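Local coordinates for monoglyceride lipase (Saccharomyces cerevisiae, PDB 4ZWN), which hydrolyses monoacylglycerols, preferably monounsaturated ones, to free fatty acids and glycerol, and also takes part in the breakdown of fatty acid ethyl esters, at residues Arg198-Thr203 / Pro228-Phe233; Val29-Pro34 / Leu80-Ser85; Lys245-Glu250 / Ser280-Arg285. The protein carries 2 engineered substitutions. All coordinates share one frame; numbering follows the deposited sequence.

Contact 1. Residues Arg198-Thr203 / Pro228-Phe233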
ATOM      1  N   ARG A 198      -1.384 -19.579 -14.071  1.00 40.55           N
ATOM      2  CA  ARG A 198      -1.006 -18.517 -14.996  1.00 38.07           C
ATOM      3  C   ARG A 198      -2.188 -17.919 -15.751  1.00 34.11           C
ATOM      4  O   ARG A 198      -2.011 -17.018 -16.566  1.00 33.79           O
ATOM      5  CB  ARG A 198       0.036 -19.035 -15.982  1.00 42.31           C
ATOM      6  CG  ARG A 198       1.422 -19.189 -15.376  1.00 49.32           C
ATOM      7  CD  ARG A 198       2.284 -20.038 -16.276  1.00 60.48           C
ATOM      8  NE  ARG A 198       1.551 -21.230 -16.685  1.00 64.27           N
ATOM      9  CZ  ARG A 198       2.042 -22.183 -17.469  1.00 76.14           C
ATOM     10  NH1 ARG A 198       3.282 -22.093 -17.935  1.00 77.05           N
ATOM     11  NH2 ARG A 198       1.291 -23.228 -17.784  1.00 77.10           N
ATOM     12  N   VAL A 199      -3.392 -18.410 -15.482  1.00 30.12           N
ATOM     13  CA  VAL A 199      -4.580 -17.791 -16.052  1.00 34.68           C
ATOM     14  C   VAL A 199      -4.716 -16.365 -15.524  1.00 36.09           C
ATOM     15  O   VAL A 199      -4.793 -16.142 -14.317  1.00 37.35           O
ATOM     16  CB  VAL A 199      -5.856 -18.589 -15.733  1.00 32.74           C
ATOM     17  CG1 VAL A 199      -7.090 -17.763 -16.045  1.00 28.32           C
ATOM     18  CG2 VAL A 199      -5.869 -19.893 -16.516  1.00 27.82           C
ATOM     19  N   ARG A 200      -4.722 -15.399 -16.433  1.00 35.50           N
ATOM     20  CA  ARG A 200      -4.806 -13.999 -16.047  1.00 37.90           C
ATOM     21  C   ARG A 200      -6.218 -13.473 -16.265  1.00 42.20           C
ATOM     22  O   ARG A 200      -6.916 -13.912 -17.178  1.00 42.41           O
ATOM     23  CB  ARG A 200      -3.775 -13.174 -16.822  1.00 44.08           C
ATOM     24  CG  ARG A 200      -2.355 -13.377 -16.297  1.00 45.66           C
ATOM     25  CD  ARG A 200      -1.282 -13.075 -17.327  1.00 49.13           C
ATOM     26  NE  ARG A 200      -1.298 -11.684 -17.761  1.00 47.16           N
ATOM     27  CZ  ARG A 200      -1.792 -11.278 -18.923  1.00 55.42           C
ATOM     28  NH1 ARG A 200      -2.311 -12.161 -19.768  1.00 58.94           N
ATOM     29  NH2 ARG A 200      -1.767  -9.992 -19.243  1.00 54.25           N
ATOM     30  N   ILE A 201      -6.643 -12.543 -15.416  1.00 42.89           N
ATOM     31  CA  ILE A 201      -8.033 -12.112 -15.429  1.00 40.23           C
ATOM     32  C   ILE A 201      -8.211 -10.636 -15.058  1.00 37.47           C
ATOM     33  O   ILE A 201      -7.462 -10.088 -14.248  1.00 39.97           O
ATOM     34  CB  ILE A 201      -8.876 -13.002 -14.486  1.00 37.86           C
ATOM     35  CG1 ILE A 201     -10.359 -12.868 -14.807  1.00 42.84           C
ATOM     36  CG2 ILE A 201      -8.593 -12.691 -13.019  1.00 39.07           C
ATOM     37  CD1 ILE A 201     -11.170 -14.014 -14.296  1.00 48.13           C
ATOM     38  N   ASP A 202      -9.198 -10.002 -15.685  1.00 37.35           N
ATOM     39  CA  ASP A 202      -9.517  -8.596 -15.458  1.00 40.40           C
ATOM     40  C   ASP A 202     -10.950  -8.467 -14.952  1.00 38.82           C
ATOM     41  O   ASP A 202     -11.904  -8.673 -15.702  1.00 39.21           O
ATOM     42  CB  ASP A 202      -9.321  -7.788 -16.747  1.00 45.20           C
ATOM     43  CG  ASP A 202      -9.667  -6.317 -16.583  1.00 50.08           C
ATOM     44  OD1 ASP A 202      -9.711  -5.823 -15.435  1.00 49.82           O
ATOM     45  OD2 ASP A 202      -9.888  -5.645 -17.613  1.00 58.78           O
ATOM     46  N   THR A 203     -11.095  -8.128 -13.676  1.00 44.08           N
ATOM     47  CA  THR A 203     -12.405  -8.103 -13.036  1.00 43.14           C
ATOM     48  C   THR A 203     -13.065  -6.734 -13.124  1.00 43.28           C
ATOM     49  O   THR A 203     -14.234  -6.577 -12.778  1.00 45.98           O
ATOM     50  CB  THR A 203     -12.308  -8.513 -11.559  1.00 44.77           C
ATOM     51  OG1 THR A 203     -11.491  -7.571 -10.850  1.00 54.01           O
ATOM     52  CG2 THR A 203     -11.701  -9.898 -11.443  1.00 43.80           C
ATOM     53  N   PRO A 228      -6.572  -1.695 -19.059  1.00 57.92           N
ATOM     54  CA  PRO A 228      -7.164  -2.788 -18.282  1.00 57.15           C
ATOM     55  C   PRO A 228      -6.252  -3.275 -17.160  1.00 54.52           C
ATOM     56  O   PRO A 228      -5.048  -3.023 -17.182  1.00 53.06           O
ATOM     57  CB  PRO A 228      -7.372  -3.884 -19.327  1.00 54.56           C
ATOM     58  CG  PRO A 228      -6.283  -3.653 -20.307  1.00 58.48           C
ATOM     59  CD  PRO A 228      -6.080  -2.162 -20.369  1.00 64.37           C
ATOM     60  N   LEU A 229      -6.833  -3.970 -16.190  1.00 55.74           N
ATOM     61  CA  LEU A 229      -6.085  -4.470 -15.046  1.00 52.17           C
ATOM     62  C   LEU A 229      -6.067  -5.997 -15.011  1.00 51.46           C
ATOM     63  O   LEU A 229      -7.074  -6.630 -14.697  1.00 48.38           O
ATOM     64  CB  LEU A 229      -6.679  -3.920 -13.749  1.00 49.40           C
ATOM     65  CG  LEU A 229      -6.162  -4.545 -12.454  1.00 52.94           C
ATOM     66  CD1 LEU A 229      -4.641  -4.471 -12.390  1.00 40.82           C
ATOM     67  CD2 LEU A 229      -6.803  -3.867 -11.250  1.00 47.93           C
ATOM     68  N   TYR A 230      -4.912  -6.583 -15.321  1.00 46.71           N
ATOM     69  CA  TYR A 230      -4.782  -8.036 -15.331  1.00 45.75           C
ATOM     70  C   TYR A 230      -4.079  -8.566 -14.088  1.00 43.90           C
ATOM     71  O   TYR A 230      -3.075  -8.010 -13.642  1.00 43.31           O
ATOM     72  CB  TYR A 230      -4.029  -8.501 -16.578  1.00 47.51           C
ATOM     73  CG  TYR A 230      -4.656  -8.044 -17.872  1.00 51.83           C
ATOM     74  CD1 TYR A 230      -5.859  -8.584 -18.311  1.00 47.88           C
ATOM     75  CD2 TYR A 230      -4.046  -7.075 -18.657  1.00 55.71           C
ATOM     76  CE1 TYR A 230      -6.438  -8.167 -19.491  1.00 52.59           C
ATOM     77  CE2 TYR A 230      -4.613  -6.653 -19.839  1.00 61.86           C
ATOM     78  CZ  TYR A 230      -5.811  -7.202 -20.254  1.00 62.76           C
ATOM     79  OH  TYR A 230      -6.380  -6.781 -21.434  1.00 63.01           O
ATOM     80  N   GLY A 231      -4.617  -9.650 -13.539  1.00 39.14           N
ATOM     81  CA  GLY A 231      -3.982 -10.348 -12.439  1.00 33.44           C
ATOM     82  C   GLY A 231      -4.043 -11.850 -12.649  1.00 38.24           C
ATOM     83  O   GLY A 231      -5.065 -12.375 -13.088  1.00 43.65           O
ATOM     84  N   SER A 232      -2.948 -12.543 -12.347  1.00 29.46           N
ATOM     85  CA  SER A 232      -2.911 -13.994 -12.484  1.00 35.02           C
ATOM     86  C   SER A 232      -3.557 -14.658 -11.276  1.00 35.80           C
ATOM     87  O   SER A 232      -3.597 -14.075 -10.195  1.00 36.66           O
ATOM     88  CB  SER A 232      -1.476 -14.491 -12.642  1.00 33.39           C
ATOM     89  OG  SER A 232      -0.777 -14.408 -11.412  1.00 34.76           O
ATOM     90  N   PHE A 233      -4.058 -15.877 -11.460  1.00 38.02           N
ATOM     91  CA  PHE A 233      -4.654 -16.627 -10.359  1.00 34.71           C
ATOM     92  C   PHE A 233      -3.644 -16.816  -9.229  1.00 33.48           C
ATOM     93  O   PHE A 233      -4.001 -16.758  -8.054  1.00 30.11           O
ATOM     94  CB  PHE A 233      -5.172 -17.990 -10.836  1.00 35.72           C
ATOM     95  CG  PHE A 233      -6.489 -17.924 -11.563  1.00 38.87           C
ATOM     96  CD1 PHE A 233      -7.049 -16.707 -11.907  1.00 34.32           C
ATOM     97  CD2 PHE A 233      -7.173 -19.087 -11.888  1.00 35.76           C
ATOM     98  CE1 PHE A 233      -8.258 -16.648 -12.573  1.00 34.74           C
ATOM     99  CE2 PHE A 233      -8.384 -19.033 -12.550  1.00 34.25           C
ATOM    100  CZ  PHE A 233      -8.929 -17.812 -12.891  1.00 27.85           C
TER
HETATM  101  O   HOH W   1      -8.842  -7.507 -12.268  1.00 42.42           O
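Ile201 and Gly231 face each other as an antiparallel hydrogen-bonded pair, with Ile201 N 2.8 Å from Gly231 O and Gly231 N 3.0 Å from Ile201 O. A third main-chain bond, Phe233 N to Val199 O at 3.0 Å, lies nearly in line with the carbonyl (C=O...N 161°) and extends the pairing to the first turn of helix 233-248. Between these bonds come the weaker CA-H...O contacts of Arg200 with Gly231 O and Ser232 with Val199 O. At the far end a water bridges the two segments, accepting from Thr203 N and donating to Leu229 O.

Together the strands form a small two-stranded antiparallel sheet, probably part of the cap, which in this fold is inserted after core strand 165-169. Ser232 is also the N-cap of helix 233-248, its OG bonded to Gln235 N and to Gly109 O.

Apolar contacts gather on the Phe233 ring. Val199 CG1, placed anti to the backbone N (chi1 167°), makes a CH-pi contact over one face, 3.9 Å from the centroid, while Ile201 CG2 meets the ring edge in plane, 4.0 Å from CE1.

Polar side chains occupy the other face of the sheet. The Arg200 guanidinium approaches Tyr230 obliquely, NH2 3.7 Å from CG and the planes 42° apart, while Arg200 NE bonds to Lys108 O.

Contact 2. Residues Val29-Pro34 / Leu80-Ser85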
ATOM      1  N   VAL A  29       0.029  18.693  -8.363  1.00 42.35           N
ATOM      2  CA  VAL A  29       1.238  18.495  -7.570  1.00 37.85           C
ATOM      3  C   VAL A  29       1.891  19.845  -7.284  1.00 41.30           C
ATOM      4  O   VAL A  29       2.023  20.680  -8.177  1.00 42.06           O
ATOM      5  CB  VAL A  29       2.238  17.561  -8.281  1.00 42.37           C
ATOM      6  CG1 VAL A  29       3.476  17.346  -7.421  1.00 39.61           C
ATOM      7  CG2 VAL A  29       1.577  16.232  -8.606  1.00 32.18           C
ATOM      8  N   GLN A  30       2.284  20.056  -6.031  1.00 43.06           N
ATOM      9  CA  GLN A  30       2.816  21.344  -5.604  1.00 41.60           C
ATOM     10  C   GLN A  30       4.341  21.377  -5.604  1.00 44.87           C
ATOM     11  O   GLN A  30       4.942  22.449  -5.675  1.00 42.25           O
ATOM     12  CB  GLN A  30       2.287  21.691  -4.213  1.00 37.54           C
ATOM     13  CG  GLN A  30       0.777  21.624  -4.114  1.00 44.10           C
ATOM     14  CD  GLN A  30       0.280  21.857  -2.707  1.00 46.99           C
ATOM     15  OE1 GLN A  30       0.876  22.619  -1.946  1.00 50.06           O
ATOM     16  NE2 GLN A  30      -0.815  21.196  -2.350  1.00 43.41           N
ATOM     17  N   THR A  31       4.964  20.206  -5.522  1.00 43.24           N
ATOM     18  CA  THR A  31       6.419  20.124  -5.561  1.00 38.13           C
ATOM     19  C   THR A  31       6.894  19.566  -6.897  1.00 39.94           C
ATOM     20  O   THR A  31       6.094  19.316  -7.799  1.00 45.12           O
ATOM     21  CB  THR A  31       6.976  19.252  -4.419  1.00 34.34           C
ATOM     22  OG1 THR A  31       6.519  17.903  -4.571  1.00 40.84           O
ATOM     23  CG2 THR A  31       6.528  19.789  -3.073  1.00 28.46           C
ATOM     24  N   THR A  32       8.203  19.373  -7.016  1.00 45.58           N
ATOM     25  CA  THR A  32       8.799  18.877  -8.248  1.00 41.24           C
ATOM     26  C   THR A  32       8.715  17.357  -8.337  1.00 38.99           C
ATOM     27  O   THR A  32       9.293  16.643  -7.516  1.00 40.91           O
ATOM     28  CB  THR A  32      10.271  19.310  -8.368  1.00 43.62           C
ATOM     29  OG1 THR A  32      10.360  20.738  -8.272  1.00 50.03           O
ATOM     30  CG2 THR A  32      10.856  18.853  -9.696  1.00 34.21           C
ATOM     31  N   VAL A  33       7.996  16.867  -9.341  1.00 44.79           N
ATOM     32  CA  VAL A  33       7.846  15.433  -9.551  1.00 44.31           C
ATOM     33  C   VAL A  33       9.178  14.797  -9.937  1.00 44.88           C
ATOM     34  O   VAL A  33       9.813  15.216 -10.904  1.00 47.65           O
ATOM     35  CB  VAL A  33       6.794  15.132 -10.636  1.00 41.76           C
ATOM     36  CG1 VAL A  33       6.692  13.634 -10.880  1.00 40.58           C
ATOM     37  CG2 VAL A  33       5.441  15.706 -10.232  1.00 43.32           C
ATOM     38  N   PRO A  34       9.610  13.786  -9.166  1.00 45.44           N
ATOM     39  CA  PRO A  34      10.881  13.077  -9.359  1.00 43.50           C
ATOM     40  C   PRO A  34      10.957  12.312 -10.677  1.00 44.73           C
ATOM     41  O   PRO A  34       9.942  11.983 -11.292  1.00 41.54           O
ATOM     42  CB  PRO A  34      10.924  12.100  -8.178  1.00 43.52           C
ATOM     43  CG  PRO A  34      10.021  12.703  -7.157  1.00 45.93           C
ATOM     44  CD  PRO A  34       8.926  13.357  -7.936  1.00 37.84           C
ATOM     45  N   LEU A  80      -0.008  11.623  -2.122  1.00 36.27           N
ATOM     46  CA  LEU A  80       0.558  11.348  -0.805  1.00 35.35           C
ATOM     47  C   LEU A  80       2.003  11.828  -0.693  1.00 34.45           C
ATOM     48  O   LEU A  80       2.372  12.491   0.275  1.00 39.75           O
ATOM     49  CB  LEU A  80       0.485   9.853  -0.499  1.00 32.03           C
ATOM     50  CG  LEU A  80       1.113   9.411   0.820  1.00 37.20           C
ATOM     51  CD1 LEU A  80       0.455  10.127   1.997  1.00 33.51           C
ATOM     52  CD2 LEU A  80       1.008   7.901   0.969  1.00 30.76           C
ATOM     53  N   MET A  81       2.813  11.483  -1.688  1.00 30.19           N
ATOM     54  CA  MET A  81       4.224  11.852  -1.699  1.00 33.81           C
ATOM     55  C   MET A  81       4.420  13.366  -1.761  1.00 34.70           C
ATOM     56  O   MET A  81       5.367  13.900  -1.180  1.00 31.31           O
ATOM     57  CB  MET A  81       4.935  11.181  -2.876  1.00 34.98           C
ATOM     58  CG  MET A  81       4.977   9.668  -2.772  1.00 33.61           C
ATOM     59  SD  MET A  81       5.962   8.846  -4.039  1.00 28.91           S
ATOM     60  CE  MET A  81       4.924   9.077  -5.481  1.00 28.59           C
ATOM     61  N   ASP A  82       3.524  14.051  -2.463  1.00 36.92           N
ATOM     62  CA  ASP A  82       3.586  15.505  -2.569  1.00 33.47           C
ATOM     63  C   ASP A  82       3.382  16.159  -1.203  1.00 35.29           C
ATOM     64  O   ASP A  82       4.145  17.042  -0.811  1.00 40.38           O
ATOM     65  CB  ASP A  82       2.544  16.017  -3.565  1.00 34.59           C
ATOM     66  CG  ASP A  82       2.783  17.464  -3.972  1.00 40.33           C
ATOM     67  OD1 ASP A  82       3.963  17.855  -4.122  1.00 31.86           O
ATOM     68  OD2 ASP A  82       1.794  18.211  -4.143  1.00 34.75           O
ATOM     69  N   HIS A  83       2.357  15.719  -0.478  1.00 34.55           N
ATOM     70  CA  HIS A  83       2.069  16.263   0.847  1.00 36.42           C
ATOM     71  C   HIS A  83       3.151  15.893   1.858  1.00 38.51           C
ATOM     72  O   HIS A  83       3.496  16.695   2.723  1.00 39.94           O
ATOM     73  CB  HIS A  83       0.703  15.784   1.349  1.00 34.32           C
ATOM     74  CG  HIS A  83      -0.458  16.505   0.737  1.00 34.99           C
ATOM     75  ND1 HIS A  83      -0.826  16.343  -0.582  1.00 35.88           N
ATOM     76  CD2 HIS A  83      -1.335  17.392   1.264  1.00 37.64           C
ATOM     77  CE1 HIS A  83      -1.879  17.096  -0.840  1.00 36.21           C
ATOM     78  NE2 HIS A  83      -2.208  17.743   0.263  1.00 39.96           N
ATOM     79  N   LEU A  84       3.682  14.679   1.752  1.00 34.88           N
ATOM     80  CA  LEU A  84       4.773  14.260   2.628  1.00 35.28           C
ATOM     81  C   LEU A  84       6.018  15.108   2.388  1.00 36.86           C
ATOM     82  O   LEU A  84       6.723  15.470   3.329  1.00 36.84           O
ATOM     83  CB  LEU A  84       5.098  12.779   2.425  1.00 29.96           C
ATOM     84  CG  LEU A  84       4.127  11.764   3.031  1.00 35.71           C
ATOM     85  CD1 LEU A  84       4.504  10.351   2.617  1.00 28.52           C
ATOM     86  CD2 LEU A  84       4.098  11.886   4.546  1.00 32.46           C
ATOM     87  N   SER A  85       6.280  15.420   1.122  1.00 37.27           N
ATOM     88  CA  SER A  85       7.434  16.230   0.747  1.00 38.35           C
ATOM     89  C   SER A  85       7.340  17.627   1.351  1.00 41.54           C
ATOM     90  O   SER A  85       8.341  18.190   1.795  1.00 40.62           O
ATOM     91  CB  SER A  85       7.551  16.319  -0.777  1.00 38.22           C
ATOM     92  OG  SER A  85       8.673  17.092  -1.162  1.00 40.01           O
TER
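This is a polar contact between a coil and a helix: the coil 29-34, leading into the edge strand 37-41, is held at Gln30 and Thr31 by the carboxylate of Asp82 on helix 78-86. Both carboxylate oxygens take part. OD2 of Asp82 receives the N-H of Gln30 N at 2.7 Å in a nearly straight bond (168°), on its syn side but 29° out of the carboxylate plane. OD1 takes two donors from a single residue: Thr31 N, 2.9 Å away, uses its syn lone pair, and Thr31 OG1, at 2.6 Å, arrives nearly along the C-O axis. With chi1 of 64°, Thr31 OG1 sits between its own backbone N and carbonyl carbon, where hydroxyl and N-H can reach the same oxygen.

Tyr27 OH is a further direct partner of OD2; in the second shell Trp51 NE1 is bonded to Thr31 OG1. A buried carboxylate with so many donors is probably ionised. Val29 CG1 packs against it, 3.4 Å from Asp82 OD1.

Helix 78-86 links the neighbouring parallel strands 62-67 and 89-94, so Asp82 fastens the N-terminal chain to a beta-alpha-beta crossover of the alpha/beta-hydrolase core.

Contact 3. Residues Lys245-Glu250 / Ser280-Arg285; sequences KLYKNE and SEKFIR. Engineered in segment 280-285: Arg285 (natural residue Gln).
Lys282 and Tyr247 cross at about a right angle, the lysine passing obliquely by the tyrosine ring on its way to the main chain. The aliphatic part of Lys282 does the touching, with CD 3.7 Å from Tyr247 CE1. From there the extended chain bends at its last torsion (chi4 -64°) and brings NZ within 2.8 Å of Tyr247 O, as a hydrogen bond whose donor is tilted 32° from the carbonyl plane. Lys282 NZ is 5.5 Å from the centroid of the Tyr247 ring, at most a weak cation-pi attraction.

On the inner side Leu246 and Phe283 cross obliquely, CD1 of the leucine 4.1 Å from CE1 of the phenylalanine. Both side chains also rest on helix 145-156, Leu246 on Asn152 and Phe283 on Leu151. The contact thus joins the C-terminal end of helix 233-248 to helix 277-286, on the same side of the core sheet as helix 145-156.

Asn249 has positive phi and leaves the helix, so Tyr247 O belongs to its last turn, where carbonyls commonly seek partners outside the helix. An ammonium there would be favoured by the negative end of the helix dipole, and Lys282 NZ also forms a salt bridge with Asp286, which would partly offset its charge.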
ATOM      1  N   LYS A 245      -4.673 -15.108   6.304  1.00 35.51           N
ATOM      2  CA  LYS A 245      -3.778 -15.645   7.322  1.00 37.44           C
ATOM      3  C   LYS A 245      -3.790 -14.757   8.558  1.00 34.54           C
ATOM      4  O   LYS A 245      -3.773 -15.244   9.690  1.00 34.76           O
ATOM      5  CB  LYS A 245      -2.353 -15.772   6.775  1.00 35.61           C
ATOM      6  CG  LYS A 245      -1.319 -16.173   7.823  1.00 35.17           C
ATOM      7  CD  LYS A 245       0.074 -16.259   7.221  1.00 31.30           C
ATOM      8  CE  LYS A 245       0.457 -14.950   6.544  1.00 36.01           C
ATOM      9  NZ  LYS A 245       1.760 -15.044   5.830  1.00 40.03           N
ATOM     10  N   LEU A 246      -3.830 -13.450   8.333  1.00 31.90           N
ATOM     11  CA  LEU A 246      -3.865 -12.496   9.430  1.00 36.65           C
ATOM     12  C   LEU A 246      -5.216 -12.520  10.140  1.00 32.81           C
ATOM     13  O   LEU A 246      -5.283 -12.384  11.359  1.00 26.75           O
ATOM     14  CB  LEU A 246      -3.556 -11.086   8.923  1.00 28.34           C
ATOM     15  CG  LEU A 246      -2.122 -10.880   8.432  1.00 28.20           C
ATOM     16  CD1 LEU A 246      -1.885  -9.429   8.036  1.00 24.33           C
ATOM     17  CD2 LEU A 246      -1.126 -11.326   9.494  1.00 25.86           C
ATOM     18  N   TYR A 247      -6.288 -12.701   9.373  1.00 33.48           N
ATOM     19  CA  TYR A 247      -7.636 -12.655   9.931  1.00 34.24           C
ATOM     20  C   TYR A 247      -7.944 -13.877  10.786  1.00 34.73           C
ATOM     21  O   TYR A 247      -8.582 -13.771  11.833  1.00 33.39           O
ATOM     22  CB  TYR A 247      -8.680 -12.533   8.822  1.00 30.69           C
ATOM     23  CG  TYR A 247     -10.085 -12.403   9.356  1.00 33.06           C
ATOM     24  CD1 TYR A 247     -10.497 -11.238   9.992  1.00 29.56           C
ATOM     25  CD2 TYR A 247     -10.999 -13.443   9.233  1.00 27.12           C
ATOM     26  CE1 TYR A 247     -11.779 -11.110  10.488  1.00 29.18           C
ATOM     27  CE2 TYR A 247     -12.285 -13.324   9.727  1.00 28.80           C
ATOM     28  CZ  TYR A 247     -12.668 -12.155  10.353  1.00 27.69           C
ATOM     29  OH  TYR A 247     -13.942 -12.026  10.850  1.00 31.73           O
ATOM     30  N   LYS A 248      -7.497 -15.038  10.327  1.00 30.25           N
ATOM     31  CA  LYS A 248      -7.685 -16.265  11.079  1.00 35.99           C
ATOM     32  C   LYS A 248      -6.776 -16.277  12.305  1.00 35.85           C
ATOM     33  O   LYS A 248      -7.185 -16.705  13.384  1.00 36.45           O
ATOM     34  CB  LYS A 248      -7.424 -17.484  10.193  1.00 34.18           C
ATOM     35  CG  LYS A 248      -6.858 -18.681  10.937  1.00 49.67           C
ATOM     36  CD  LYS A 248      -6.995 -19.960  10.127  1.00 58.37           C
ATOM     37  CE  LYS A 248      -8.423 -20.481  10.168  1.00 52.24           C
ATOM     38  NZ  LYS A 248      -8.833 -20.835  11.555  1.00 61.21           N
ATOM     39  N   ASN A 249      -5.552 -15.783  12.132  1.00 34.80           N
ATOM     40  CA  ASN A 249      -4.567 -15.710  13.212  1.00 40.31           C
ATOM     41  C   ASN A 249      -4.400 -17.045  13.929  1.00 37.74           C
ATOM     42  O   ASN A 249      -4.528 -17.131  15.152  1.00 40.01           O
ATOM     43  CB  ASN A 249      -4.947 -14.622  14.221  1.00 37.78           C
ATOM     44  CG  ASN A 249      -3.801 -14.263  15.152  1.00 35.88           C
ATOM     45  OD1 ASN A 249      -2.631 -14.414  14.798  1.00 32.14           O
ATOM     46  ND2 ASN A 249      -4.133 -13.792  16.350  1.00 32.83           N
ATOM     47  N   GLU A 250      -4.120 -18.083  13.150  1.00 41.21           N
ATOM     48  CA  GLU A 250      -4.004 -19.436  13.672  1.00 44.75           C
ATOM     49  C   GLU A 250      -2.790 -19.572  14.585  1.00 41.63           C
ATOM     50  O   GLU A 250      -1.679 -19.178  14.222  1.00 41.32           O
ATOM     51  CB  GLU A 250      -3.926 -20.438  12.516  1.00 49.76           C
ATOM     52  CG  GLU A 250      -4.026 -21.894  12.936  1.00 58.30           C
ATOM     53  CD  GLU A 250      -4.082 -22.836  11.748  1.00 73.95           C
ATOM     54  OE1 GLU A 250      -3.920 -22.364  10.601  1.00 69.06           O
ATOM     55  OE2 GLU A 250      -4.289 -24.051  11.960  1.00 90.55           O
ATOM     56  N   SER A 280      -9.310  -4.885   9.840  1.00 30.40           N
ATOM     57  CA  SER A 280      -8.461  -3.950  10.566  1.00 27.86           C
ATOM     58  C   SER A 280      -8.792  -3.934  12.060  1.00 32.52           C
ATOM     59  O   SER A 280      -7.896  -3.837  12.901  1.00 31.26           O
ATOM     60  CB  SER A 280      -8.598  -2.540   9.982  1.00 30.08           C
ATOM     61  OG  SER A 280      -8.226  -2.507   8.614  1.00 25.42           O
ATOM     62  N   GLU A 281     -10.076  -4.027  12.390  1.00 28.27           N
ATOM     63  CA  GLU A 281     -10.497  -4.028  13.789  1.00 28.15           C
ATOM     64  C   GLU A 281      -9.915  -5.220  14.540  1.00 28.52           C
ATOM     65  O   GLU A 281      -9.417  -5.074  15.656  1.00 33.48           O
ATOM     66  CB  GLU A 281     -12.022  -4.036  13.897  1.00 25.20           C
ATOM     67  CG  GLU A 281     -12.682  -2.744  13.441  1.00 28.78           C
ATOM     68  CD  GLU A 281     -14.186  -2.867  13.317  1.00 37.55           C
ATOM     69  OE1 GLU A 281     -14.689  -4.008  13.234  1.00 38.06           O
ATOM     70  OE2 GLU A 281     -14.867  -1.820  13.300  1.00 47.70           O
ATOM     71  N   LYS A 282      -9.966  -6.394  13.920  1.00 25.04           N
ATOM     72  CA  LYS A 282      -9.476  -7.608  14.561  1.00 26.68           C
ATOM     73  C   LYS A 282      -7.952  -7.639  14.616  1.00 29.14           C
ATOM     74  O   LYS A 282      -7.374  -8.151  15.573  1.00 29.32           O
ATOM     75  CB  LYS A 282     -10.001  -8.849  13.839  1.00 27.49           C
ATOM     76  CG  LYS A 282      -9.653 -10.160  14.529  1.00 26.03           C
ATOM     77  CD  LYS A 282     -10.303 -11.340  13.821  1.00 33.41           C
ATOM     78  CE  LYS A 282      -9.998 -12.656  14.525  1.00 28.21           C
ATOM     79  NZ  LYS A 282      -8.546 -12.986  14.498  1.00 28.67           N
ATOM     80  N   PHE A 283      -7.301  -7.089  13.594  1.00 32.30           N
ATOM     81  CA  PHE A 283      -5.841  -7.073  13.560  1.00 30.56           C
ATOM     82  C   PHE A 283      -5.267  -6.258  14.715  1.00 28.62           C
ATOM     83  O   PHE A 283      -4.333  -6.696  15.387  1.00 28.95           O
ATOM     84  CB  PHE A 283      -5.324  -6.520  12.227  1.00 28.72           C
ATOM     85  CG  PHE A 283      -3.824  -6.495  12.134  1.00 28.89           C
ATOM     86  CD1 PHE A 283      -3.122  -7.627  11.760  1.00 27.81           C
ATOM     87  CD2 PHE A 283      -3.115  -5.346  12.446  1.00 33.19           C
ATOM     88  CE1 PHE A 283      -1.745  -7.611  11.688  1.00 32.84           C
ATOM     89  CE2 PHE A 283      -1.738  -5.325  12.378  1.00 30.81           C
ATOM     90  CZ  PHE A 283      -1.052  -6.459  11.998  1.00 31.60           C
ATOM     91  N   ILE A 284      -5.826  -5.072  14.939  1.00 25.62           N
ATOM     92  CA  ILE A 284      -5.384  -4.216  16.037  1.00 31.54           C
ATOM     93  C   ILE A 284      -5.600  -4.907  17.385  1.00 31.32           C
ATOM     94  O   ILE A 284      -4.749  -4.831  18.271  1.00 33.23           O
ATOM     95  CB  ILE A 284      -6.114  -2.859  16.017  1.00 30.74           C
ATOM     96  CG1 ILE A 284      -5.771  -2.106  14.734  1.00 30.96           C
ATOM     97  CG2 ILE A 284      -5.717  -2.011  17.215  1.00 33.13           C
ATOM     98  CD1 ILE A 284      -4.283  -1.858  14.562  1.00 27.61           C
ATOM     99  N   ARG A 285      -6.731  -5.590  17.525  1.00 32.31           N
ATOM    100  CA  ARG A 285      -7.007  -6.397  18.708  1.00 27.88           C
ATOM    101  C   ARG A 285      -5.941  -7.462  18.951  1.00 37.29           C
ATOM    102  O   ARG A 285      -5.484  -7.645  20.080  1.00 42.50           O
ATOM    103  CB  ARG A 285      -8.369  -7.071  18.585  1.00 33.56           C
ATOM    104  CG  ARG A 285      -9.535  -6.224  19.019  1.00 33.74           C
ATOM    105  CD  ARG A 285     -10.810  -7.041  18.964  1.00 37.48           C
ATOM    106  NE  ARG A 285     -11.908  -6.378  19.653  1.00 46.37           N
ATOM    107  CZ  ARG A 285     -12.296  -6.668  20.891  1.00 50.53           C
ATOM    108  NH1 ARG A 285     -11.680  -7.622  21.576  1.00 44.26           N
ATOM    109  NH2 ARG A 285     -13.308  -6.007  21.441  1.00 53.21           N
TER

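Helix 233-248 connects two of the three contacts: it starts at the small sheet of contact 1 and ends at contact 3, with centres 27 Å apart and nearest atoms about 14 Å apart. The helix thus runs from a sheet that is probably part of the cap to its packing against helix 277-286 and the core. Contact 2 stands apart, its centre 31 Å from contact 1 and 33 Å from contact 3, on the opposite side of the chain's centre from contact 3. Only contact 1 approaches the inferred catalytic residues, the Leu229 side chain lying about 10 Å from those of both Ser144 and His302; the other two lie away from that site.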